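Local structure of UL37 (Suid herpesvirus 1, 4K70) at residues R289-Q303 with H306-D319. The protein is an inner tegument protein with a probable role in controlling the trafficking of herpesvirus particles in infected cells, and its N-terminal half binds metal ions. Numbering follows the deposited sequence.
With NA (sodium ion), chain J.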
loop_
_atom_site.group_PDB
_atom_site.type_symbol
_atom_site.label_atom_id
_atom_site.label_comp_id
_atom_site.label_asym_id
_atom_site.label_seq_id
_atom_site.Cartn_x
_atom_site.Cartn_y
_atom_site.Cartn_z
ATOM N N ARG A 289 -7.670 -37.821 0.887
ATOM C CA ARG A 289 -7.449 -38.381 -0.438
ATOM C C ARG A 289 -6.949 -37.290 -1.396
ATOM O O ARG A 289 -7.365 -36.123 -1.298
ATOM C CB ARG A 289 -8.755 -38.984 -0.976
ATOM C CG ARG A 289 -9.334 -40.110 -0.118
ATOM C CD ARG A 289 -10.759 -40.435 -0.519
ATOM N NE ARG A 289 -10.875 -40.637 -1.962
ATOM C CZ ARG A 289 -12.024 -40.790 -2.606
ATOM N NH1 ARG A 289 -13.165 -40.780 -1.931
ATOM N NH2 ARG A 289 -12.036 -40.962 -3.920
ATOM N N THR A 290 -6.043 -37.663 -2.301
ATOM C CA THR A 290 -5.596 -36.755 -3.350
ATOM C C THR A 290 -5.831 -37.372 -4.728
ATOM O O THR A 290 -5.217 -36.959 -5.709
ATOM C CB THR A 290 -4.116 -36.315 -3.192
ATOM O OG1 THR A 290 -3.262 -37.463 -3.137
ATOM C CG2 THR A 290 -3.908 -35.457 -1.916
ATOM N N ASP A 291 -6.740 -38.347 -4.796
ATOM C CA ASP A 291 -7.130 -38.950 -6.068
ATOM C C ASP A 291 -8.288 -38.171 -6.681
ATOM O O ASP A 291 -8.946 -37.388 -5.992
ATOM C CB ASP A 291 -7.511 -40.430 -5.898
ATOM C CG ASP A 291 -8.771 -40.620 -5.078
ATOM O OD1 ASP A 291 -8.684 -40.616 -3.836
ATOM O OD2 ASP A 291 -9.852 -40.780 -5.673
ATOM N N GLN A 292 -8.533 -38.387 -7.970
ATOM C CA GLN A 292 -9.513 -37.595 -8.718
ATOM C C GLN A 292 -10.910 -37.671 -8.107
ATOM O O GLN A 292 -11.710 -36.756 -8.275
ATOM C CB GLN A 292 -9.556 -38.033 -10.194
ATOM C CG GLN A 292 -10.427 -37.160 -11.105
ATOM C CD GLN A 292 -9.733 -35.866 -11.571
ATOM O OE1 GLN A 292 -8.501 -35.799 -11.668
ATOM N NE2 GLN A 292 -10.532 -34.838 -11.872
ATOM N N GLY A 293 -11.193 -38.758 -7.395
ATOM C CA GLY A 293 -12.489 -38.955 -6.767
ATOM C C GLY A 293 -12.785 -38.027 -5.600
ATOM O O GLY A 293 -13.940 -37.856 -5.214
ATOM N N VAL A 294 -11.745 -37.425 -5.032
ATOM C CA VAL A 294 -11.930 -36.506 -3.918
ATOM C C VAL A 294 -12.582 -35.205 -4.387
ATOM O O VAL A 294 -13.154 -34.475 -3.587
ATOM C CB VAL A 294 -10.599 -36.195 -3.188
ATOM C CG1 VAL A 294 -9.725 -35.269 -4.014
ATOM C CG2 VAL A 294 -10.871 -35.575 -1.821
ATOM N N LEU A 295 -12.499 -34.916 -5.683
ATOM C CA LEU A 295 -13.028 -33.650 -6.206
ATOM C C LEU A 295 -14.535 -33.489 -5.977
ATOM O O LEU A 295 -15.011 -32.397 -5.647
ATOM C CB LEU A 295 -12.678 -33.474 -7.685
ATOM C CG LEU A 295 -11.464 -32.573 -7.964
ATOM C CD1 LEU A 295 -10.723 -32.236 -6.682
ATOM C CD2 LEU A 295 -10.527 -33.209 -8.955
ATOM N N ALA A 296 -15.276 -34.580 -6.150
ATOM C CA ALA A 296 -16.703 -34.594 -5.854
ATOM C C ALA A 296 -16.995 -34.286 -4.387
ATOM O O ALA A 296 -18.123 -33.945 -4.032
ATOM C CB ALA A 296 -17.307 -35.938 -6.245
ATOM N N LEU A 297 -15.983 -34.407 -3.532
ATOM C CA LEU A 297 -16.149 -34.106 -2.108
ATOM C C LEU A 297 -15.770 -32.662 -1.781
ATOM O O LEU A 297 -15.737 -32.269 -0.610
ATOM C CB LEU A 297 -15.312 -35.062 -1.248
ATOM C CG LEU A 297 -15.875 -36.459 -0.971
ATOM C CD1 LEU A 297 -16.926 -36.812 -1.991
ATOM C CD2 LEU A 297 -14.760 -37.503 -0.968
ATOM N N LEU A 298 -15.476 -31.884 -2.819
ATOM C CA LEU A 298 -15.070 -30.491 -2.653
ATOM C C LEU A 298 -16.058 -29.570 -3.359
ATOM O O LEU A 298 -16.932 -30.026 -4.089
ATOM C CB LEU A 298 -13.660 -30.275 -3.216
ATOM C CG LEU A 298 -12.512 -31.041 -2.542
ATOM C CD1 LEU A 298 -11.210 -30.826 -3.305
ATOM C CD2 LEU A 298 -12.344 -30.652 -1.072
ATOM N N ASP A 299 -15.927 -28.270 -3.138
ATOM C CA ASP A 299 -16.764 -27.323 -3.857
ATOM C C ASP A 299 -16.147 -26.945 -5.204
ATOM O O ASP A 299 -14.946 -26.683 -5.298
ATOM C CB ASP A 299 -17.076 -26.102 -2.992
ATOM C CG ASP A 299 -18.058 -26.425 -1.888
ATOM O OD1 ASP A 299 -19.274 -26.449 -2.179
ATOM O OD2 ASP A 299 -17.621 -26.669 -0.739
ATOM N N PRO A 300 -16.974 -26.931 -6.256
ATOM C CA PRO A 300 -16.464 -26.843 -7.628
ATOM C C PRO A 300 -15.643 -25.580 -7.866
ATOM O O PRO A 300 -14.682 -25.612 -8.639
ATOM C CB PRO A 300 -17.739 -26.834 -8.486
ATOM C CG PRO A 300 -18.826 -27.356 -7.591
ATOM C CD PRO A 300 -18.446 -26.941 -6.202
ATOM N N GLY A 301 -16.008 -24.489 -7.196
ATOM C CA GLY A 301 -15.305 -23.229 -7.350
ATOM C C GLY A 301 -14.096 -23.055 -6.439
ATOM O O GLY A 301 -13.332 -22.117 -6.624
ATOM N N ALA A 302 -13.905 -23.958 -5.481
ATOM C CA ALA A 302 -12.823 -23.812 -4.509
ATOM C C ALA A 302 -12.030 -25.092 -4.232
ATOM O O ALA A 302 -11.674 -25.344 -3.084
ATOM C CB ALA A 302 -13.367 -23.266 -3.196
ATOM N N GLN A 303 -11.746 -25.885 -5.262
ATOM C CA GLN A 303 -11.051 -27.159 -5.068
ATOM C C GLN A 303 -9.618 -26.953 -4.592
ATOM O O GLN A 303 -9.088 -27.766 -3.837
ATOM C CB GLN A 303 -11.068 -27.991 -6.353
ATOM C CG GLN A 303 -12.470 -28.437 -6.782
ATOM C CD GLN A 303 -12.533 -29.001 -8.200
ATOM O OE1 GLN A 303 -11.598 -28.862 -8.983
ATOM N NE2 GLN A 303 -13.654 -29.630 -8.533
ATOM N N HIS A 306 -8.039 -27.429 -1.079
ATOM C CA HIS A 306 -7.433 -28.714 -0.728
ATOM C C HIS A 306 -6.145 -28.759 -1.542
ATOM O O HIS A 306 -6.089 -29.355 -2.608
ATOM C CB HIS A 306 -8.387 -29.849 -1.115
ATOM C CG HIS A 306 -7.861 -31.226 -0.832
ATOM N ND1 HIS A 306 -6.683 -31.455 -0.167
ATOM C CD2 HIS A 306 -8.372 -32.447 -1.134
ATOM C CE1 HIS A 306 -6.481 -32.761 -0.069
ATOM N NE2 HIS A 306 -7.491 -33.382 -0.642
ATOM N N VAL A 307 -5.117 -28.065 -1.064
ATOM C CA VAL A 307 -3.954 -27.786 -1.902
ATOM C C VAL A 307 -3.124 -29.048 -2.185
ATOM O O VAL A 307 -2.498 -29.165 -3.240
ATOM C CB VAL A 307 -3.093 -26.646 -1.304
ATOM C CG1 VAL A 307 -2.281 -27.146 -0.107
ATOM C CG2 VAL A 307 -2.192 -26.012 -2.377
ATOM N N ALA A 308 -3.141 -30.004 -1.263
ATOM C CA ALA A 308 -2.422 -31.253 -1.484
ATOM C C ALA A 308 -2.988 -32.012 -2.692
ATOM O O ALA A 308 -2.234 -32.569 -3.485
ATOM C CB ALA A 308 -2.435 -32.124 -0.230
ATOM N N ALA A 309 -4.310 -32.023 -2.840
ATOM C CA ALA A 309 -4.931 -32.649 -4.005
ATOM C C ALA A 309 -4.593 -31.890 -5.286
ATOM O O ALA A 309 -4.258 -32.485 -6.309
ATOM C CB ALA A 309 -6.444 -32.729 -3.830
ATOM N N ALA A 310 -4.696 -30.572 -5.221
ATOM C CA ALA A 310 -4.476 -29.732 -6.387
ATOM C C ALA A 310 -3.034 -29.849 -6.860
ATOM O O ALA A 310 -2.761 -29.753 -8.055
ATOM C CB ALA A 310 -4.833 -28.280 -6.070
ATOM N N ALA A 311 -2.123 -30.088 -5.921
ATOM C CA ALA A 311 -0.706 -30.252 -6.244
ATOM C C ALA A 311 -0.319 -31.683 -6.693
ATOM O O ALA A 311 0.760 -31.892 -7.218
ATOM C CB ALA A 311 0.171 -29.808 -5.057
ATOM N N ASP A 312 -1.199 -32.657 -6.495
ATOM C CA ASP A 312 -0.882 -34.035 -6.841
ATOM C C ASP A 312 -1.221 -34.299 -8.309
ATOM O O ASP A 312 -2.157 -35.029 -8.618
ATOM C CB ASP A 312 -1.659 -34.994 -5.949
ATOM C CG ASP A 312 -1.057 -36.397 -5.942
ATOM O OD1 ASP A 312 -0.102 -36.642 -6.707
ATOM O OD2 ASP A 312 -1.547 -37.254 -5.185
ATOM N N LEU A 313 -0.432 -33.715 -9.202
ATOM C CA LEU A 313 -0.807 -33.585 -10.602
ATOM C C LEU A 313 -0.795 -34.912 -11.357
ATOM O O LEU A 313 -1.415 -35.045 -12.426
ATOM C CB LEU A 313 0.105 -32.571 -11.287
ATOM C CG LEU A 313 -0.034 -31.138 -10.752
ATOM C CD1 LEU A 313 0.999 -30.232 -11.386
ATOM C CD2 LEU A 313 -1.426 -30.619 -11.021
ATOM N N ASP A 314 -0.091 -35.895 -10.809
ATOM C CA ASP A 314 -0.051 -37.202 -11.454
ATOM C C ASP A 314 -1.374 -37.924 -11.311
ATOM O O ASP A 314 -1.709 -38.775 -12.121
ATOM C CB ASP A 314 1.084 -38.058 -10.877
ATOM C CG ASP A 314 2.443 -37.577 -11.319
ATOM O OD1 ASP A 314 2.551 -37.127 -12.479
ATOM O OD2 ASP A 314 3.398 -37.638 -10.513
ATOM N N HIS A 315 -2.123 -37.586 -10.270
ATOM C CA HIS A 315 -3.319 -38.348 -9.923
ATOM C C HIS A 315 -4.588 -37.557 -10.186
ATOM O O HIS A 315 -5.609 -38.120 -10.586
ATOM C CB HIS A 315 -3.289 -38.751 -8.442
ATOM C CG HIS A 315 -2.265 -39.791 -8.123
ATOM N ND1 HIS A 315 -0.946 -39.485 -7.876
ATOM C CD2 HIS A 315 -2.367 -41.139 -8.025
ATOM C CE1 HIS A 315 -0.274 -40.598 -7.636
ATOM N NE2 HIS A 315 -1.113 -41.617 -7.722
ATOM N N THR A 316 -4.504 -36.246 -9.983
ATOM C CA THR A 316 -5.683 -35.395 -9.916
ATOM C C THR A 316 -5.490 -34.094 -10.674
ATOM O O THR A 316 -4.445 -33.449 -10.570
ATOM C CB THR A 316 -6.001 -35.087 -8.440
ATOM O OG1 THR A 316 -6.476 -36.285 -7.815
ATOM C CG2 THR A 316 -7.042 -33.980 -8.298
ATOM N N GLN A 317 -6.506 -33.719 -11.435
ATOM C CA GLN A 317 -6.526 -32.439 -12.126
ATOM C C GLN A 317 -7.682 -31.582 -11.594
ATOM O O GLN A 317 -8.845 -31.832 -11.905
ATOM C CB GLN A 317 -6.666 -32.646 -13.637
ATOM C CG GLN A 317 -6.590 -31.355 -14.430
ATOM C CD GLN A 317 -5.332 -30.568 -14.118
ATOM O OE1 GLN A 317 -4.217 -30.996 -14.455
ATOM N NE2 GLN A 317 -5.493 -29.430 -13.432
ATOM N N VAL A 318 -7.370 -30.593 -10.761
ATOM C CA VAL A 318 -8.408 -29.691 -10.287
ATOM C C VAL A 318 -8.796 -28.750 -11.413
ATOM O O VAL A 318 -8.003 -28.458 -12.306
ATOM C CB VAL A 318 -7.975 -28.857 -9.052
ATOM C CG1 VAL A 318 -7.682 -29.761 -7.883
ATOM C CG2 VAL A 318 -6.775 -27.987 -9.390
ATOM N N ASP A 319 -10.029 -28.281 -11.371
ATOM C CA ASP A 319 -10.504 -27.369 -12.401
ATOM C C ASP A 319 -10.279 -25.914 -12.012
ATOM O O ASP A 319 -11.021 -25.358 -11.207
ATOM C CB ASP A 319 -11.979 -27.627 -12.657
ATOM C CG ASP A 319 -12.585 -26.642 -13.634
ATOM O OD1 ASP A 319 -11.849 -26.072 -14.478
ATOM O OD2 ASP A 319 -13.813 -26.455 -13.543
HETATM NA NA NA J . -6.903 -37.966 -12.773
HETATM O O HOH W 1 -6.721 -40.164 -9.440
HETATM O O HOH W 2 -12.107 -25.026 -8.317
HETATM O O HOH W 3 -15.205 -26.747 -11.153
#
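The irregular chain of 289-303 runs over the short helix 307-311 and the loop that follows it, with Thr290 nearest Ala309 and Gln292 nearest Thr316, their CA atoms 4.2 Å and 4.6 Å apart respectively. Such packing of a loop on a short helix and the loop after it illustrates how side chains can stand in for regular backbone pairing by bonding to main-chain atoms. His306, at the N-cap position of the helix, holds its CG anti to the backbone N (chi1 179°), and its NE2 donates to Arg289 O at 2.8 Å, almost in the ring plane. Leu298 CD1 also meets this ring at its edge, while Ala309 CB lies over one face, offset toward the rim. Thr290 divides its branches: CG2 packs on the backbone between Ala308 and Ala309, and OG1 donates to the anti lone pair of Asp312 OD2 at 2.7 Å. The same OG1 is reached by Arg258 and Arg287. Two glutamine side chains then grip the backbone of 317-319. Gln292, bent at chi2 (81°), turns OE1 to Gln317 N at 2.9 Å; its NE2 adds a weak bond to Gln317 O. Gln303 takes Asp319 N on OE1 at 2.9 Å in a nearly straight bond (169°). Between them Leu295 reaches CD2 tip to tip with Thr316 CG2, 3.6 Å away, and lays CD1 across Val318. Water links Gln292 N to His315 O, and a sodium ion joins Gln292 OE1 to His315 O at 2.5 Å from the latter, a sodium site at the surface of the mainly helical N-terminal half to which the two loops contribute these oxygens.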